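Local coordinates for F5/8 type C domain protein (Bacteroides ovatus, PDB 4ZRX) that probably hydrolyses alpha-L-fucosidic linkages, freeing fucose from glycans, by means of a TIM-barrel region that is joined to an F5/8 type C domain, at residues T45-F50 / P293-H298; G51-T56 / H98-C103. All coordinates share one frame; numbering follows the deposited sequence.

In the fold
From the N terminus the chain enters strand 44-48 of the barrel sheet and runs straight on through His49 and Phe50 into helix 52-56. Contact 2 is made first: after helix 77-86 and strand 91-97, the loop 98-103 returns to pack on helix 52-56. Contact 1 closes far later, when 293-298, following strand 279-290, comes back to the end of strand 44-48, so the shorter loop lies wholly within the longer one. Their centres are about 12 Å apart. Phe296 joins them, touching Asn53 and His98, and one ethanediol molecule reaches both. Together they tie three strand-end loops into what is probably the rim of the sugar pocket.

Contact 1: T45-F50 / P293-H298; sequences TAFLHF and PGWFYH. With EDO (1,2-ethanediol), chain D.
His49 packs into the corner made by Trp295 and Phe296, in an aromatic cluster at the C-terminal end of strand 44-48, the end at which TIM-barrel enzymes carry their active sites. The tight part centres on this histidine, whose CB comes within 3.2 Å of Trp295 O. Over one face of the imidazole sits Trp295 CB, 3.8 Å from the centroid of the His49 ring, and the indole continues as an offset stack, the His49 ring and the Trp295 five-membered ring inclined at 29°. With chi1 -78° the imidazole lies beside the backbone N, where its edge meets Phe296 CE1, the planes at 89°. His49 CB stands over the centre of the Phe296 ring at 3.9 Å. Asn328 hydrogen-bonds both His49 ND1 and Trp295 O, which fixes the imidazole's rotation. Beyond Phe296, a water joins the backbones of His49 and Tyr297. Phe47 adds a looser, oblique contact, CD2 to Trp295 CZ3 at 4.0 Å. On the loose side an ethanediol, probably from the crystallisation liquor, lies over the partly exposed Trp295, whose NE1 bonds Glu230. Ethanediol O1 meets His49 NE2 near the imidazole plane in a nearly straight 2.7 Å hydrogen bond.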
loop_
_atom_site.group_PDB
_atom_site.type_symbol
_atom_site.label_atom_id
_atom_site.label_comp_id
_atom_site.label_asym_id
_atom_site.label_seq_id
_atom_site.Cartn_x
_atom_site.Cartn_y
_atom_site.Cartn_z
ATOM N N THR A 45 3.253 -7.973 -6.160
ATOM C CA THR A 45 2.657 -8.005 -7.469
ATOM C C THR A 45 2.388 -6.584 -7.957
ATOM O O THR A 45 2.380 -5.654 -7.172
ATOM C CB THR A 45 1.363 -8.774 -7.453
ATOM O OG1 THR A 45 0.443 -8.235 -6.497
ATOM C CG2 THR A 45 1.603 -10.223 -7.064
ATOM N N ALA A 46 2.145 -6.435 -9.238
ATOM C CA ALA A 46 1.953 -5.111 -9.830
ATOM C C ALA A 46 0.579 -4.935 -10.434
ATOM O O ALA A 46 0.115 -5.776 -11.212
ATOM C CB ALA A 46 3.006 -4.877 -10.879
ATOM N N PHE A 47 -0.046 -3.822 -10.106
ATOM C CA PHE A 47 -1.323 -3.391 -10.701
ATOM C C PHE A 47 -0.945 -2.464 -11.858
ATOM O O PHE A 47 -0.017 -1.638 -11.730
ATOM C CB PHE A 47 -2.125 -2.592 -9.678
ATOM C CG PHE A 47 -3.559 -3.006 -9.441
ATOM C CD1 PHE A 47 -4.387 -3.478 -10.427
ATOM C CD2 PHE A 47 -4.118 -2.721 -8.189
ATOM C CE1 PHE A 47 -5.744 -3.775 -10.119
ATOM C CE2 PHE A 47 -5.429 -3.005 -7.885
ATOM C CZ PHE A 47 -6.250 -3.532 -8.869
ATOM N N LEU A 48 -1.670 -2.584 -12.984
ATOM C CA LEU A 48 -1.599 -1.681 -14.087
ATOM C C LEU A 48 -2.970 -1.073 -14.374
ATOM O O LEU A 48 -3.817 -1.683 -15.064
ATOM C CB LEU A 48 -1.083 -2.416 -15.319
ATOM C CG LEU A 48 0.310 -3.027 -15.228
ATOM C CD1 LEU A 48 0.537 -4.069 -16.345
ATOM C CD2 LEU A 48 1.369 -1.927 -15.311
ATOM N N HIS A 49 -3.242 0.092 -13.824
ATOM C CA HIS A 49 -4.416 0.856 -14.195
ATOM C C HIS A 49 -4.110 1.627 -15.465
ATOM O O HIS A 49 -3.265 2.526 -15.482
ATOM C CB HIS A 49 -4.857 1.794 -13.091
ATOM C CG HIS A 49 -5.588 1.134 -11.982
ATOM N ND1 HIS A 49 -4.986 0.283 -11.087
ATOM C CD2 HIS A 49 -6.860 1.266 -11.570
ATOM C CE1 HIS A 49 -5.880 -0.125 -10.213
ATOM N NE2 HIS A 49 -7.017 0.482 -10.474
ATOM N N PHE A 50 -4.836 1.257 -16.524
ATOM C CA PHE A 50 -4.662 1.793 -17.851
ATOM C C PHE A 50 -5.986 1.672 -18.575
ATOM O O PHE A 50 -6.715 0.688 -18.455
ATOM C CB PHE A 50 -3.575 1.017 -18.578
ATOM C CG PHE A 50 -3.214 1.615 -19.906
ATOM C CD1 PHE A 50 -2.652 2.886 -19.990
ATOM C CD2 PHE A 50 -3.398 0.877 -21.059
ATOM C CE1 PHE A 50 -2.288 3.414 -21.214
ATOM C CE2 PHE A 50 -3.091 1.435 -22.289
ATOM C CZ PHE A 50 -2.502 2.686 -22.376
ATOM N N PRO A 293 -0.509 9.302 -6.144
ATOM C CA PRO A 293 -1.742 9.527 -5.358
ATOM C C PRO A 293 -2.986 8.872 -5.988
ATOM O O PRO A 293 -3.789 8.281 -5.268
ATOM C CB PRO A 293 -1.870 11.041 -5.348
ATOM C CG PRO A 293 -0.481 11.507 -5.396
ATOM C CD PRO A 293 0.218 10.563 -6.351
ATOM N N GLY A 294 -3.115 8.967 -7.306
ATOM C CA GLY A 294 -4.203 8.348 -8.037
ATOM C C GLY A 294 -3.787 6.965 -8.602
ATOM O O GLY A 294 -2.617 6.619 -8.600
ATOM N N TRP A 295 -4.769 6.175 -8.993
ATOM C CA TRP A 295 -4.556 4.912 -9.659
ATOM C C TRP A 295 -4.197 5.055 -11.105
ATOM O O TRP A 295 -3.389 4.285 -11.634
ATOM C CB TRP A 295 -5.795 4.008 -9.493
ATOM C CG TRP A 295 -6.132 3.677 -8.061
ATOM C CD1 TRP A 295 -7.108 4.245 -7.288
ATOM C CD2 TRP A 295 -5.504 2.685 -7.274
ATOM N NE1 TRP A 295 -7.102 3.670 -6.030
ATOM C CE2 TRP A 295 -6.109 2.712 -6.000
ATOM C CE3 TRP A 295 -4.518 1.757 -7.526
ATOM C CZ2 TRP A 295 -5.747 1.800 -4.983
ATOM C CZ3 TRP A 295 -4.119 0.911 -6.519
ATOM C CH2 TRP A 295 -4.753 0.913 -5.263
ATOM N N PHE A 296 -4.876 5.955 -11.820
ATOM C CA PHE A 296 -4.565 6.172 -13.210
ATOM C C PHE A 296 -3.468 7.207 -13.332
ATOM O O PHE A 296 -3.146 7.905 -12.362
ATOM C CB PHE A 296 -5.802 6.563 -14.009
ATOM C CG PHE A 296 -6.722 5.406 -14.256
ATOM C CD1 PHE A 296 -7.678 5.063 -13.325
ATOM C CD2 PHE A 296 -6.579 4.606 -15.368
ATOM C CE1 PHE A 296 -8.523 3.966 -13.535
ATOM C CE2 PHE A 296 -7.396 3.522 -15.564
ATOM C CZ PHE A 296 -8.354 3.199 -14.670
ATOM N N TYR A 297 -2.836 7.224 -14.492
ATOM C CA TYR A 297 -1.733 8.142 -14.753
ATOM C C TYR A 297 -2.229 9.598 -14.852
ATOM O O TYR A 297 -3.158 9.900 -15.636
ATOM C CB TYR A 297 -1.006 7.773 -16.013
ATOM C CG TYR A 297 0.086 8.749 -16.263
ATOM C CD1 TYR A 297 1.354 8.604 -15.665
ATOM C CD2 TYR A 297 -0.159 9.848 -17.062
ATOM C CE1 TYR A 297 2.337 9.563 -15.855
ATOM C CE2 TYR A 297 0.845 10.819 -17.315
ATOM C CZ TYR A 297 2.080 10.670 -16.693
ATOM O OH TYR A 297 3.085 11.609 -16.900
ATOM N N HIS A 298 -1.589 10.489 -14.092
ATOM C CA HIS A 298 -1.813 11.930 -14.258
ATOM C C HIS A 298 -0.471 12.576 -14.341
ATOM O O HIS A 298 0.347 12.383 -13.456
ATOM C CB HIS A 298 -2.533 12.500 -13.055
ATOM C CG HIS A 298 -3.806 11.807 -12.784
ATOM N ND1 HIS A 298 -4.948 12.043 -13.516
ATOM C CD2 HIS A 298 -4.103 10.817 -11.914
ATOM C CE1 HIS A 298 -5.898 11.212 -13.102
ATOM N NE2 HIS A 298 -5.409 10.458 -12.135
HETATM C C1 EDO D . -9.157 -0.449 -8.138
HETATM O O1 EDO D . -9.374 0.601 -9.080
HETATM C C2 EDO D . -8.663 0.179 -6.848
HETATM O O2 EDO D . -9.593 1.192 -6.434
HETATM O O HOH W 1 -2.968 5.039 -16.561
#

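Contact 2: G51-T56 / H98-C103; sequences GINTFT and HHDGFC. With EDO (1,2-ethanediol), chain D.
Ile52 and Phe102 form the apolar half of this contact, and Asn53, facing Asp100, the polar half. Helix 52-56 thereby packs on the loop after strand 91-97, which opens with a type I turn from His98 to Gly101. Ile52 CD1 lies over one face of the Phe102 ring, 4.2 Å from its centroid and 15° off the normal, a CH-pi contact. The other branch of the isoleucine, CG2, meets Phe102 CB at 3.9 Å and Asp100 OD1 at 3.4 Å. Phe70 and His112 also meet the Phe102 ring.

Across the polar half, Asn53 OD1 and Asp100 OD2 are 3.5 Å apart, both acceptors, with amide and carboxylate planes 54° apart; water makes the link instead. One water donates to Asp100 OD2 at 2.7 Å, accepts from Asn53 ND2 and hydrogen-bonds His98 ND1. A second, accepting from the backbone N of Asn53, donates to Asp100 OD2 at 2.9 Å. With chi1 at 60°, Asp100 CG sits between its backbone N and carbonyl carbon, which brings OD1 within 3.0 Å of Phe102 N; the N-H meets OD1 from above the carboxylate plane, closing an Asx turn. With an alanine in place of Asp100, both waters would probably lose the acceptor they donate to, and Phe102 N its side-chain mate.

Water thus holds His98 ND1, while NE2 is hydrogen-bonded in the crystal to ethanediol O1, which His49 NE2 also binds. With no hydrogen bond passing directly between the segments, the chemistry implies that a buried carboxylate links them through water: by one to His98 ND1 and Asn53 ND2, probably helping to position an imidazole of the pocket, and by the other to the backbone N of Asn53.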
loop_
_atom_site.group_PDB
_atom_site.type_symbol
_atom_site.label_atom_id
_atom_site.label_comp_id
_atom_site.label_asym_id
_atom_site.label_seq_id
_atom_site.Cartn_x
_atom_site.Cartn_y
_atom_site.Cartn_z
ATOM N N GLY A 51 -6.375 2.716 -19.277
ATOM C CA GLY A 51 -7.627 2.712 -20.028
ATOM C C GLY A 51 -7.986 4.069 -20.559
ATOM O O GLY A 51 -7.119 4.949 -20.740
ATOM N N ILE A 52 -9.277 4.254 -20.810
ATOM C CA ILE A 52 -9.707 5.545 -21.313
ATOM C C ILE A 52 -9.482 6.654 -20.255
ATOM O O ILE A 52 -9.193 7.793 -20.621
ATOM C CB ILE A 52 -11.150 5.431 -21.805
ATOM C CG1 ILE A 52 -11.467 6.562 -22.798
ATOM C CG2 ILE A 52 -12.068 5.355 -20.643
ATOM C CD1 ILE A 52 -12.244 6.081 -23.961
ATOM N N ASN A 53 -9.522 6.304 -18.973
ATOM C CA ASN A 53 -9.282 7.285 -17.910
ATOM C C ASN A 53 -7.891 7.887 -18.000
ATOM O O ASN A 53 -7.664 9.041 -17.579
ATOM C CB ASN A 53 -9.426 6.681 -16.530
ATOM C CG ASN A 53 -10.819 6.318 -16.161
ATOM O OD1 ASN A 53 -11.788 6.521 -16.889
ATOM N ND2 ASN A 53 -10.931 5.749 -14.995
ATOM N N THR A 54 -6.929 7.120 -18.533
ATOM C CA THR A 54 -5.592 7.633 -18.717
ATOM C C THR A 54 -5.606 8.870 -19.628
ATOM O O THR A 54 -4.776 9.779 -19.468
ATOM C CB THR A 54 -4.700 6.554 -19.367
ATOM O OG1 THR A 54 -4.783 5.343 -18.613
ATOM C CG2 THR A 54 -3.254 7.005 -19.501
ATOM N N PHE A 55 -6.541 8.885 -20.583
ATOM C CA PHE A 55 -6.638 9.934 -21.606
ATOM C C PHE A 55 -7.580 11.065 -21.247
ATOM O O PHE A 55 -7.494 12.152 -21.846
ATOM C CB PHE A 55 -6.962 9.323 -22.970
ATOM C CG PHE A 55 -5.875 8.410 -23.420
ATOM C CD1 PHE A 55 -4.786 8.887 -24.118
ATOM C CD2 PHE A 55 -5.885 7.085 -23.011
ATOM C CE1 PHE A 55 -3.724 8.035 -24.472
ATOM C CE2 PHE A 55 -4.822 6.248 -23.319
ATOM C CZ PHE A 55 -3.737 6.731 -24.040
ATOM N N THR A 56 -8.492 10.825 -20.304
ATOM C CA THR A 56 -9.381 11.892 -19.867
ATOM C C THR A 56 -8.915 12.615 -18.609
ATOM O O THR A 56 -9.423 13.694 -18.288
ATOM C CB THR A 56 -10.782 11.329 -19.547
ATOM O OG1 THR A 56 -10.694 10.341 -18.504
ATOM C CG2 THR A 56 -11.381 10.741 -20.752
ATOM N N HIS A 98 -12.359 -1.100 -16.518
ATOM C CA HIS A 98 -12.621 -0.383 -15.280
ATOM C C HIS A 98 -14.106 0.031 -15.233
ATOM O O HIS A 98 -14.890 -0.474 -16.001
ATOM C CB HIS A 98 -11.609 0.770 -15.097
ATOM C CG HIS A 98 -11.383 1.134 -13.674
ATOM N ND1 HIS A 98 -12.073 2.135 -13.041
ATOM C CD2 HIS A 98 -10.564 0.599 -12.737
ATOM C CE1 HIS A 98 -11.696 2.207 -11.779
ATOM N NE2 HIS A 98 -10.802 1.263 -11.556
ATOM N N HIS A 99 -14.497 0.827 -14.231
ATOM C CA HIS A 99 -15.945 1.089 -13.960
ATOM C C HIS A 99 -16.651 1.747 -15.122
ATOM O O HIS A 99 -17.852 1.533 -15.342
ATOM C CB HIS A 99 -16.143 1.961 -12.732
ATOM C CG HIS A 99 -15.437 1.458 -11.503
ATOM N ND1 HIS A 99 -15.336 0.117 -11.195
ATOM C CD2 HIS A 99 -14.845 2.126 -10.485
ATOM C CE1 HIS A 99 -14.677 -0.018 -10.051
ATOM N NE2 HIS A 99 -14.386 1.187 -9.592
ATOM N N ASP A 100 -15.878 2.501 -15.874
ATOM C CA ASP A 100 -16.350 3.179 -17.103
ATOM C C ASP A 100 -16.788 2.228 -18.201
ATOM O O ASP A 100 -17.534 2.619 -19.104
ATOM C CB ASP A 100 -15.252 4.111 -17.608
ATOM C CG ASP A 100 -13.999 3.395 -17.922
ATOM O OD1 ASP A 100 -13.943 2.933 -19.069
ATOM O OD2 ASP A 100 -13.114 3.272 -17.044
ATOM N N GLY A 101 -16.344 0.976 -18.158
ATOM C CA GLY A 101 -16.844 -0.031 -19.075
ATOM C C GLY A 101 -16.115 -0.170 -20.385
ATOM O O GLY A 101 -16.473 -1.041 -21.210
ATOM N N PHE A 102 -15.090 0.667 -20.576
ATOM C CA PHE A 102 -14.255 0.614 -21.762
ATOM C C PHE A 102 -13.301 -0.590 -21.771
ATOM O O PHE A 102 -12.483 -0.724 -20.892
ATOM C CB PHE A 102 -13.466 1.916 -21.923
ATOM C CG PHE A 102 -12.638 1.936 -23.172
ATOM C CD1 PHE A 102 -13.228 2.208 -24.421
ATOM C CD2 PHE A 102 -11.284 1.700 -23.120
ATOM C CE1 PHE A 102 -12.438 2.223 -25.574
ATOM C CE2 PHE A 102 -10.535 1.703 -24.275
ATOM C CZ PHE A 102 -11.108 1.971 -25.477
ATOM N N CYS A 103 -13.464 -1.487 -22.732
ATOM C CA CYS A 103 -12.679 -2.727 -22.770
ATOM C C CYS A 103 -11.384 -2.523 -23.526
ATOM O O CYS A 103 -11.386 -2.052 -24.675
ATOM C CB CYS A 103 -13.481 -3.838 -23.399
ATOM S SG CYS A 103 -14.924 -4.197 -22.428
HETATM C C1 EDO D . -9.157 -0.449 -8.138
HETATM O O1 EDO D . -9.374 0.601 -9.080
HETATM C C2 EDO D . -8.663 0.179 -6.848
HETATM O O2 EDO D . -9.593 1.192 -6.434
HETATM O O HOH W 2 -13.473 4.145 -14.511
HETATM O O HOH W 3 -10.430 3.655 -17.946
#